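Terminal uridylyltransferase 1 (Trypanosoma brucei, PDB 5HZD) catalyses the addition of uridines from UTP to the 3' end of guide RNA, ribosomal RNA and some mRNAs, and takes part in mitochondrial RNA editing. Local coordinates at residues A[123-128]-A[284-289]; A[106-111]-A[371-376]; A[91-96]-A[278-283]. All coordinates share one frame; numbering follows the deposited sequence. Where two conformers were deposited one is given.

Interaction 1. Residues A[123-128]-A[284-289]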
loop_
_atom_site.group_PDB
_atom_site.type_symbol
_atom_site.label_atom_id
_atom_site.label_comp_id
_atom_site.label_asym_id
_atom_site.label_seq_id
_atom_site.Cartn_x
_atom_site.Cartn_y
_atom_site.Cartn_z
ATOM N N ASP A 123 5.016 4.033 3.668
ATOM C CA ASP A 123 5.284 2.748 4.331
ATOM C C ASP A 123 5.571 1.649 3.296
ATOM O O ASP A 123 4.924 1.584 2.258
ATOM C CB ASP A 123 4.064 2.293 5.152
ATOM C CG ASP A 123 3.816 3.144 6.368
ATOM O OD1 ASP A 123 4.528 4.147 6.584
ATOM O OD2 ASP A 123 2.866 2.799 7.110
ATOM N N ILE A 124 6.536 0.766 3.601
ATOM C CA ILE A 124 6.816 -0.397 2.761
ATOM C C ILE A 124 6.143 -1.580 3.427
ATOM O O ILE A 124 6.234 -1.715 4.640
ATOM C CB ILE A 124 8.348 -0.671 2.703
ATOM C CG1 ILE A 124 9.042 0.449 1.917
ATOM C CG2 ILE A 124 8.655 -2.062 2.107
ATOM C CD1 ILE A 124 8.738 0.480 0.400
ATOM N N ASP A 125 5.430 -2.401 2.661
ATOM C CA ASP A 125 4.914 -3.668 3.192
ATOM C C ASP A 125 5.863 -4.799 2.848
ATOM O O ASP A 125 6.302 -4.929 1.701
ATOM C CB ASP A 125 3.544 -4.001 2.590
ATOM C CG ASP A 125 2.446 -3.138 3.167
ATOM O OD1 ASP A 125 2.039 -3.418 4.314
ATOM O OD2 ASP A 125 2.004 -2.197 2.472
ATOM N N PHE A 126 6.177 -5.627 3.841
ATOM C CA PHE A 126 7.027 -6.791 3.602
ATOM C C PHE A 126 6.209 -8.013 3.960
ATOM O O PHE A 126 5.664 -8.095 5.067
ATOM C CB PHE A 126 8.245 -6.780 4.544
ATOM C CG PHE A 126 9.266 -5.730 4.254
ATOM C CD1 PHE A 126 9.961 -5.732 3.051
ATOM C CD2 PHE A 126 9.645 -4.827 5.240
ATOM C CE1 PHE A 126 10.962 -4.794 2.791
ATOM C CE2 PHE A 126 10.641 -3.890 5.006
ATOM C CZ PHE A 126 11.318 -3.867 3.792
ATOM N N ALA A 127 6.112 -8.964 3.042
ATOM C CA ALA A 127 5.487 -10.259 3.339
ATOM C C ALA A 127 6.588 -11.298 3.489
ATOM O O ALA A 127 7.490 -11.366 2.662
ATOM C CB ALA A 127 4.591 -10.690 2.166
ATOM N N VAL A 128 6.505 -12.126 4.522
ATOM C CA VAL A 128 7.518 -13.164 4.770
ATOM C C VAL A 128 6.859 -14.515 4.517
ATOM O O VAL A 128 5.949 -14.902 5.241
ATOM C CB VAL A 128 7.975 -13.080 6.250
ATOM C CG1 VAL A 128 8.954 -14.232 6.598
ATOM C CG2 VAL A 128 8.621 -11.696 6.521
ATOM N N ASP A 284 9.786 3.234 7.593
ATOM C CA ASP A 284 8.565 2.704 8.181
ATOM C C ASP A 284 8.151 1.482 7.398
ATOM O O ASP A 284 8.122 1.520 6.157
ATOM C CB ASP A 284 7.410 3.721 8.071
ATOM C CG ASP A 284 7.584 4.949 8.949
ATOM O OD1 ASP A 284 8.141 4.875 10.052
ATOM O OD2 ASP A 284 7.106 6.026 8.528
ATOM N N PHE A 285 7.827 0.400 8.093
ATOM C CA PHE A 285 7.343 -0.818 7.422
ATOM C C PHE A 285 6.394 -1.628 8.257
ATOM O O PHE A 285 6.389 -1.523 9.495
ATOM C CB PHE A 285 8.521 -1.694 6.891
ATOM C CG PHE A 285 9.405 -2.323 7.963
ATOM C CD1 PHE A 285 9.004 -3.489 8.636
ATOM C CD2 PHE A 285 10.656 -1.783 8.251
ATOM C CE1 PHE A 285 9.819 -4.091 9.598
ATOM C CE2 PHE A 285 11.487 -2.403 9.188
ATOM C CZ PHE A 285 11.055 -3.536 9.877
ATOM N N ASP A 286 5.534 -2.386 7.566
ATOM C CA ASP A 286 4.687 -3.383 8.212
ATOM C C ASP A 286 5.157 -4.734 7.694
ATOM O O ASP A 286 5.255 -4.939 6.476
ATOM C CB ASP A 286 3.214 -3.247 7.827
ATOM C CG ASP A 286 2.558 -2.001 8.403
ATOM O OD1 ASP A 286 3.169 -1.291 9.243
ATOM O OD2 ASP A 286 1.402 -1.743 7.998
ATOM N N LEU A 287 5.430 -5.652 8.617
ATOM C CA LEU A 287 5.874 -7.010 8.288
ATOM C C LEU A 287 4.750 -8.008 8.591
ATOM O O LEU A 287 4.246 -8.078 9.699
ATOM C CB LEU A 287 7.153 -7.303 9.095
ATOM C CG LEU A 287 7.903 -8.612 8.859
ATOM C CD1 LEU A 287 9.256 -8.531 9.508
ATOM C CD2 LEU A 287 7.135 -9.814 9.412
ATOM N N SER A 288 4.340 -8.762 7.577
ATOM C CA SER A 288 3.280 -9.747 7.698
ATOM C C SER A 288 3.723 -11.055 7.088
ATOM O O SER A 288 4.823 -11.141 6.514
ATOM C CB SER A 288 2.021 -9.244 6.982
ATOM O OG SER A 288 2.317 -8.934 5.616
ATOM N N PHE A 289 2.867 -12.073 7.212
ATOM C CA PHE A 289 3.270 -13.435 6.877
ATOM C C PHE A 289 2.393 -14.085 5.822
ATOM O O PHE A 289 2.492 -15.294 5.567
ATOM C CB PHE A 289 3.295 -14.291 8.151
ATOM C CG PHE A 289 4.261 -13.791 9.176
ATOM C CD1 PHE A 289 5.602 -14.148 9.108
ATOM C CD2 PHE A 289 3.844 -12.913 10.180
ATOM C CE1 PHE A 289 6.522 -13.689 10.032
ATOM C CE2 PHE A 289 4.757 -12.439 11.100
ATOM C CZ PHE A 289 6.092 -12.816 11.030
HETATM O O HOH W 1 1.050 0.710 7.016
HETATM O O HOH W 2 2.829 -6.228 5.556
#

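Interaction 2. Residues A[106-111]-A[371-376]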
loop_
_atom_site.group_PDB
_atom_site.type_symbol
_atom_site.label_atom_id
_atom_site.label_comp_id
_atom_site.label_asym_id
_atom_site.label_seq_id
_atom_site.Cartn_x
_atom_site.Cartn_y
_atom_site.Cartn_z
ATOM N N VAL A 106 11.491 -12.783 1.606
ATOM C CA VAL A 106 10.791 -11.522 1.859
ATOM C C VAL A 106 10.353 -10.921 0.526
ATOM O O VAL A 106 11.153 -10.787 -0.394
ATOM C CB VAL A 106 11.704 -10.521 2.626
ATOM C CG1 VAL A 106 10.970 -9.164 2.852
ATOM C CG2 VAL A 106 12.094 -11.100 4.004
ATOM N N PHE A 107 9.067 -10.561 0.434
ATOM C CA PHE A 107 8.496 -9.975 -0.784
ATOM C C PHE A 107 8.014 -8.579 -0.437
ATOM O O PHE A 107 7.284 -8.424 0.543
ATOM C CB PHE A 107 7.245 -10.770 -1.184
ATOM C CG PHE A 107 7.508 -12.222 -1.543
ATOM C CD1 PHE A 107 7.805 -13.153 -0.538
ATOM C CD2 PHE A 107 7.381 -12.676 -2.850
ATOM C CE1 PHE A 107 8.033 -14.478 -0.839
ATOM C CE2 PHE A 107 7.586 -14.020 -3.153
ATOM C CZ PHE A 107 7.934 -14.916 -2.158
ATOM N N ILE A 108 8.390 -7.555 -1.204
ATOM C CA ILE A 108 7.770 -6.230 -1.006
ATOM C C ILE A 108 6.393 -6.194 -1.676
ATOM O O ILE A 108 6.229 -6.698 -2.792
ATOM C CB ILE A 108 8.638 -5.118 -1.570
ATOM C CG1 ILE A 108 9.907 -4.986 -0.721
ATOM C CG2 ILE A 108 7.848 -3.773 -1.616
ATOM C CD1 ILE A 108 10.947 -3.996 -1.279
ATOM N N PHE A 109 5.412 -5.593 -1.009
ATOM C CA PHE A 109 4.147 -5.293 -1.711
ATOM C C PHE A 109 3.674 -3.915 -1.338
ATOM O O PHE A 109 4.388 -3.184 -0.657
ATOM C CB PHE A 109 3.091 -6.396 -1.524
ATOM C CG PHE A 109 2.560 -6.544 -0.114
ATOM C CD1 PHE A 109 3.256 -7.274 0.841
ATOM C CD2 PHE A 109 1.354 -5.975 0.240
ATOM C CE1 PHE A 109 2.724 -7.443 2.140
ATOM C CE2 PHE A 109 0.833 -6.097 1.523
ATOM C CZ PHE A 109 1.535 -6.843 2.488
ATOM N N GLY A 110 2.493 -3.538 -1.837
ATOM C CA GLY A 110 2.034 -2.174 -1.657
ATOM C C GLY A 110 2.356 -1.243 -2.802
ATOM O O GLY A 110 2.527 -1.684 -3.936
ATOM N N SER A 111 2.444 0.053 -2.497
ATOM C CA SER A 111 2.510 1.051 -3.564
ATOM C C SER A 111 3.784 1.022 -4.399
ATOM O O SER A 111 3.773 1.465 -5.539
ATOM C CB SER A 111 2.246 2.467 -3.037
ATOM O OG SER A 111 3.311 2.921 -2.215
ATOM N N PHE A 371 10.736 -9.895 -6.195
ATOM C CA PHE A 371 10.865 -9.594 -4.773
ATOM C C PHE A 371 11.180 -8.117 -4.556
ATOM O O PHE A 371 10.591 -7.473 -3.661
ATOM C CB PHE A 371 11.991 -10.458 -4.163
ATOM C CG PHE A 371 11.766 -11.950 -4.294
ATOM C CD1 PHE A 371 12.226 -12.630 -5.411
ATOM C CD2 PHE A 371 11.134 -12.656 -3.289
ATOM C CE1 PHE A 371 12.026 -14.007 -5.539
ATOM C CE2 PHE A 371 10.943 -14.043 -3.413
ATOM C CZ PHE A 371 11.384 -14.698 -4.520
ATOM N N ASP A 372 12.105 -7.622 -5.388
ATOM C CA ASP A 372 12.478 -6.203 -5.443
ATOM C C ASP A 372 11.628 -5.581 -6.552
ATOM O O ASP A 372 11.794 -5.932 -7.724
ATOM C CB ASP A 372 13.954 -6.089 -5.787
ATOM C CG ASP A 372 14.862 -6.422 -4.607
ATOM O OD1 ASP A 372 14.428 -6.218 -3.439
ATOM O OD2 ASP A 372 16.003 -6.837 -4.867
ATOM N N PRO A 373 10.728 -4.656 -6.198
ATOM C CA PRO A 373 9.795 -4.076 -7.183
ATOM C C PRO A 373 10.542 -3.363 -8.288
ATOM O O PRO A 373 11.528 -2.645 -8.043
ATOM C CB PRO A 373 8.985 -3.092 -6.353
ATOM C CG PRO A 373 9.024 -3.711 -4.941
ATOM C CD PRO A 373 10.450 -4.163 -4.831
ATOM N N ARG A 374 10.098 -3.578 -9.522
ATOM C CA ARG A 374 10.729 -2.937 -10.671
ATOM C C ARG A 374 10.348 -1.460 -10.767
ATOM O O ARG A 374 9.168 -1.086 -10.580
ATOM C CB ARG A 374 10.390 -3.708 -11.946
ATOM C CG ARG A 374 11.217 -5.007 -12.035
ATOM C CD ARG A 374 11.200 -5.627 -13.419
ATOM N NE ARG A 374 9.856 -6.062 -13.760
ATOM C CZ ARG A 374 9.328 -5.976 -14.972
ATOM N NH1 ARG A 374 10.039 -5.471 -15.980
ATOM N NH2 ARG A 374 8.082 -6.401 -15.174
ATOM N N TYR A 375 11.349 -0.643 -11.044
ATOM C CA TYR A 375 11.161 0.793 -11.140
ATOM C C TYR A 375 10.733 1.196 -12.556
ATOM O O TYR A 375 11.373 0.808 -13.541
ATOM C CB TYR A 375 12.459 1.527 -10.738
ATOM C CG TYR A 375 12.351 3.030 -10.931
ATOM C CD1 TYR A 375 11.691 3.817 -10.000
ATOM C CD2 TYR A 375 12.883 3.641 -12.065
ATOM C CE1 TYR A 375 11.549 5.203 -10.206
ATOM C CE2 TYR A 375 12.770 5.007 -12.279
ATOM C CZ TYR A 375 12.087 5.785 -11.333
ATOM O OH TYR A 375 11.977 7.152 -11.589
ATOM N N THR A 376 9.654 1.977 -12.644
ATOM C CA THR A 376 9.222 2.586 -13.900
ATOM C C THR A 376 8.963 4.069 -13.626
ATOM O O THR A 376 8.114 4.392 -12.778
ATOM C CB THR A 376 7.879 1.972 -14.374
ATOM O OG1 THR A 376 8.022 0.546 -14.520
ATOM C CG2 THR A 376 7.483 2.577 -15.706
#

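Interaction 3. Residues A[91-96]-A[278-283]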
loop_
_atom_site.group_PDB
_atom_site.type_symbol
_atom_site.label_atom_id
_atom_site.label_comp_id
_atom_site.label_asym_id
_atom_site.label_seq_id
_atom_site.Cartn_x
_atom_site.Cartn_y
_atom_site.Cartn_z
ATOM N N ALA A 91 16.520 -7.014 1.413
ATOM C CA ALA A 91 17.560 -8.027 1.548
ATOM C C ALA A 91 18.042 -8.097 2.979
ATOM O O ALA A 91 18.323 -9.201 3.484
ATOM C CB ALA A 91 18.716 -7.744 0.594
ATOM N N GLN A 92 18.138 -6.946 3.641
ATOM C CA GLN A 92 18.524 -6.916 5.067
ATOM C C GLN A 92 17.529 -7.679 5.925
ATOM O O GLN A 92 17.897 -8.512 6.751
ATOM C CB GLN A 92 18.679 -5.458 5.541
ATOM C CG GLN A 92 19.869 -4.797 4.873
ATOM C CD GLN A 92 19.792 -3.290 4.807
ATOM O OE1 GLN A 92 19.030 -2.653 5.563
ATOM N NE2 GLN A 92 20.608 -2.702 3.952
ATOM N N LEU A 93 16.244 -7.408 5.721
ATOM C CA LEU A 93 15.217 -8.108 6.477
ATOM C C LEU A 93 15.263 -9.603 6.198
ATOM O O LEU A 93 15.078 -10.410 7.114
ATOM C CB LEU A 93 13.825 -7.536 6.168
ATOM C CG LEU A 93 12.715 -8.197 6.996
ATOM C CD1 LEU A 93 12.874 -8.006 8.517
ATOM C CD2 LEU A 93 11.348 -7.599 6.545
ATOM N N GLU A 94 15.589 -9.992 4.965
ATOM C CA GLU A 94 15.592 -11.418 4.657
ATOM C C GLU A 94 16.676 -12.135 5.427
ATOM O O GLU A 94 16.473 -13.262 5.881
ATOM C CB GLU A 94 15.725 -11.646 3.157
ATOM C CG GLU A 94 15.555 -13.096 2.728
ATOM C CD GLU A 94 15.433 -13.192 1.225
ATOM O OE1 GLU A 94 16.433 -13.592 0.585
ATOM O OE2 GLU A 94 14.349 -12.865 0.655
ATOM N N CYS A 95 17.811 -11.484 5.649
ATOM C CA CYS A 95 18.886 -12.043 6.489
ATOM C C CYS A 95 18.405 -12.324 7.889
ATOM O O CYS A 95 18.777 -13.321 8.523
ATOM C CB CYS A 95 20.031 -11.047 6.593
ATOM S SG CYS A 95 20.934 -10.746 5.096
ATOM N N VAL A 96 17.590 -11.409 8.401
ATOM C CA VAL A 96 17.104 -11.561 9.762
ATOM C C VAL A 96 16.092 -12.699 9.818
ATOM O O VAL A 96 16.208 -13.613 10.663
ATOM C CB VAL A 96 16.423 -10.264 10.259
ATOM C CG1 VAL A 96 15.843 -10.496 11.669
ATOM C CG2 VAL A 96 17.400 -9.109 10.252
ATOM N N PRO A 278 22.026 1.008 8.497
ATOM C CA PRO A 278 21.474 0.386 7.288
ATOM C C PRO A 278 20.001 0.767 7.002
ATOM O O PRO A 278 19.237 1.100 7.933
ATOM C CB PRO A 278 21.569 -1.110 7.598
ATOM C CG PRO A 278 22.793 -1.201 8.496
ATOM C CD PRO A 278 22.708 0.020 9.370
ATOM N N GLU A 279 19.626 0.715 5.728
ATOM C CA GLU A 279 18.289 1.134 5.243
ATOM C C GLU A 279 17.098 0.642 6.075
ATOM O O GLU A 279 16.148 1.400 6.341
ATOM C CB GLU A 279 18.126 0.738 3.765
ATOM C CG GLU A 279 18.969 1.571 2.767
ATOM C CD GLU A 279 20.419 1.107 2.602
ATOM O OE1 GLU A 279 20.887 0.158 3.294
ATOM O OE2 GLU A 279 21.142 1.694 1.768
ATOM N N LEU A 280 17.132 -0.621 6.499
ATOM C CA LEU A 280 15.991 -1.216 7.185
ATOM C C LEU A 280 15.653 -0.462 8.477
ATOM O O LEU A 280 14.484 -0.407 8.903
ATOM C CB LEU A 280 16.283 -2.696 7.466
ATOM C CG LEU A 280 15.125 -3.476 8.073
ATOM C CD1 LEU A 280 13.964 -3.611 7.077
ATOM C CD2 LEU A 280 15.551 -4.849 8.578
ATOM N N TYR A 281 16.659 0.149 9.087
ATOM C CA TYR A 281 16.445 0.872 10.351
ATOM C C TYR A 281 15.770 2.214 10.134
ATOM O O TYR A 281 15.269 2.829 11.076
ATOM C CB TYR A 281 17.784 1.131 11.064
ATOM C CG TYR A 281 18.477 -0.090 11.571
ATOM C CD1 TYR A 281 18.300 -0.521 12.890
ATOM C CD2 TYR A 281 19.315 -0.831 10.749
ATOM C CE1 TYR A 281 18.958 -1.647 13.359
ATOM C CE2 TYR A 281 19.964 -1.977 11.218
ATOM C CZ TYR A 281 19.781 -2.379 12.512
ATOM O OH TYR A 281 20.466 -3.508 12.927
ATOM N N ASN A 282 15.752 2.686 8.899
ATOM C CA ASN A 282 15.405 4.061 8.609
ATOM C C ASN A 282 14.051 4.221 7.932
ATOM O O ASN A 282 13.634 5.341 7.633
ATOM C CB ASN A 282 16.470 4.658 7.690
ATOM C CG ASN A 282 17.850 4.618 8.304
ATOM O OD1 ASN A 282 17.999 4.680 9.525
ATOM N ND2 ASN A 282 18.878 4.527 7.461
ATOM N N ILE A 283 13.371 3.114 7.669
ATOM C CA ILE A 283 12.126 3.157 6.945
ATOM C C ILE A 283 10.952 2.627 7.767
ATOM O O ILE A 283 11.094 1.675 8.534
ATOM C CB ILE A 283 12.238 2.378 5.616
ATOM C CG1 ILE A 283 12.512 0.911 5.854
ATOM C CG2 ILE A 283 13.300 2.998 4.700
ATOM C CD1 ILE A 283 12.362 0.109 4.574
#

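Interaction 1. Residues A[123-128]-A[284-289]
The carbonyl oxygen of D286 receives the N-H of F126, with F126 N to D286 O at 2.9 Å. The CA-H of D125 also points at this oxygen. A water lies close to it as well, beside D125 OD1 and S288 OG, but this water cannot donate to every acceptor near it. The F126 bond is one rung of a parallel ladder of five backbone bonds. The shortest joins V128 N to S288 O at 2.8 Å.

I124, F126, F285 and L287 lie on one face of the sheet. There the edge of the F126 ring meets the face of F285 in an offset edge-to-face pair, with F126 CE2 3.6 Å from F285 CG and the planes at 68°. F285 CG stands between its backbone N and carbonyl carbon (chi1 67°), which places it next to F126 CE2. Within its own strand, I124 CG2 lies over one face of the F126 ring, toward the rim. Further along, V128 CG2 rests on L287 CD2.

The other face carries D125 and D286, side by side and pointing the same way. D125 OD1 is 4.1 Å from D286 OD2. A second water donates to D123 OD2 at 2.8 Å and to D286 OD2 at 2.7 Å. K176 forms a salt bridge with D286 OD1. By similarity D123 and D125 bind the catalytic magnesium and D286 is important for activity. The three clustered carboxylates are thus consistent with a metal site, here with no magnesium and bridged in part by water.

Interaction 2. Residues A[106-111]-A[371-376]
F371 and F107 form the tight end of this contact. F371 CE2 stands over one face of the F107 ring, toward its rim, and comes within 3.4 Å of F107 CE2. The two planes are inclined at 41° and the rings meet obliquely. The F371 ring also meets the backbone edge-on: V106 O lies near its plane, 3.4 Å from F371 CD2. The same oxygen accepts a hydrogen bond from R90.

Next comes I108, which crosses P373 at about a right angle. Its CG1 is anti to the carbonyl carbon (chi1 -69°), and both branches reach the proline ring. I108 CG2 touches P373 CG at 3.5 Å, and I108 CD1 touches P373 CD at 3.6 Å.

The polar link is looser. I108 N gives a weak hydrogen bond to F371 O at 3.3 Å, and it is the only backbone bond between the two segments. Residues 371-376 therefore do not extend the sheet as a further strand. F371 is partly exposed. Beyond P373 the loop leaves the strand, and R374 is on the exposed side. The loop is also held to helix 80-100: D372 forms a salt bridge with R90, and P373 O accepts a hydrogen bond from H87.

F107 and I108 belong to an outermost strand of the five-stranded palm sheet. This strand runs into G110, at the N-cap of the next helix, and S111, a UTP-binding residue by similarity. A palm strand ending in Gly-Ser at a helix start is consistent with the Gly-Ser motif of DNA polymerase beta-like nucleotidyltransferases, which precedes the metal-binding aspartates.

Interaction 3. Residues A[91-96]-A[278-283]
Q92 turns its CG anti to the carbonyl carbon (chi1 -68°) and runs out extended (chi2 156°), which carries its amide from the helix to the backbone of L280 and the carboxylate of E279. Both ends of the amide are used. Q92 OE1 accepts the N-H of L280, with L280 N to Q92 OE1 at 2.9 Å. Q92 NE2 donates to E279 OE1, also at 2.9 Å. The acceptor lies in the plane of the amide, whereas the donor meets E279 OE1 on its anti side and 30° out of the carboxylate plane. Two bonds of this kind fix the flip of the amide.

E279 has other partners. Its OE1 is also hydrogen-bonded to T247 OG1, and its OE2 forms a salt bridge with R88. The carboxylate thus joins several parts of the chain.

Carbons of L280 and P278 pack against the amide oxygen. L280 CB comes to 3.3 Å from Q92 OE1, and P278 CB to 3.6 Å. The L280 side chain runs alongside Q92, antiparallel to it, toward the helix, where L280 CD2 is 4.0 Å from L93 CB. Within 278-283 the chain makes a short turn: Y281 N bonds to P278 O and N282 N to E279 O. The N-H of L280, within this turn, is the one that Q92 takes.

The contact joins helix 80-100 to the loop that leads into strand 285-288. Helix 247-254 covers Q92 and P278, while F126 of strand 124-129 packs on both L93 and L280.

In the fold
After the N-terminal zinc finger and several helices, the chain forms helix 80-100, then strand 105-109 and strand 124-129, before a long excursion that includes the four-stranded antiparallel sheet. Interaction 3 closes the first loop, bringing the returning chain at 278-283 back to the helix. Interaction 1 follows at once, as 284-289 joins the palm sheet beside 123-128. Interaction 2 closes last, with 371-376 reaching strand 105-109. Interaction 1 is nested within interaction 2, while interaction 3 crosses both. Interactions 1 and 2 share the sheet through backbone bonds between F107 and A127 and between F109 and D125. L93 also packs on L287 and V106, and the helix thereby reaches both other contacts.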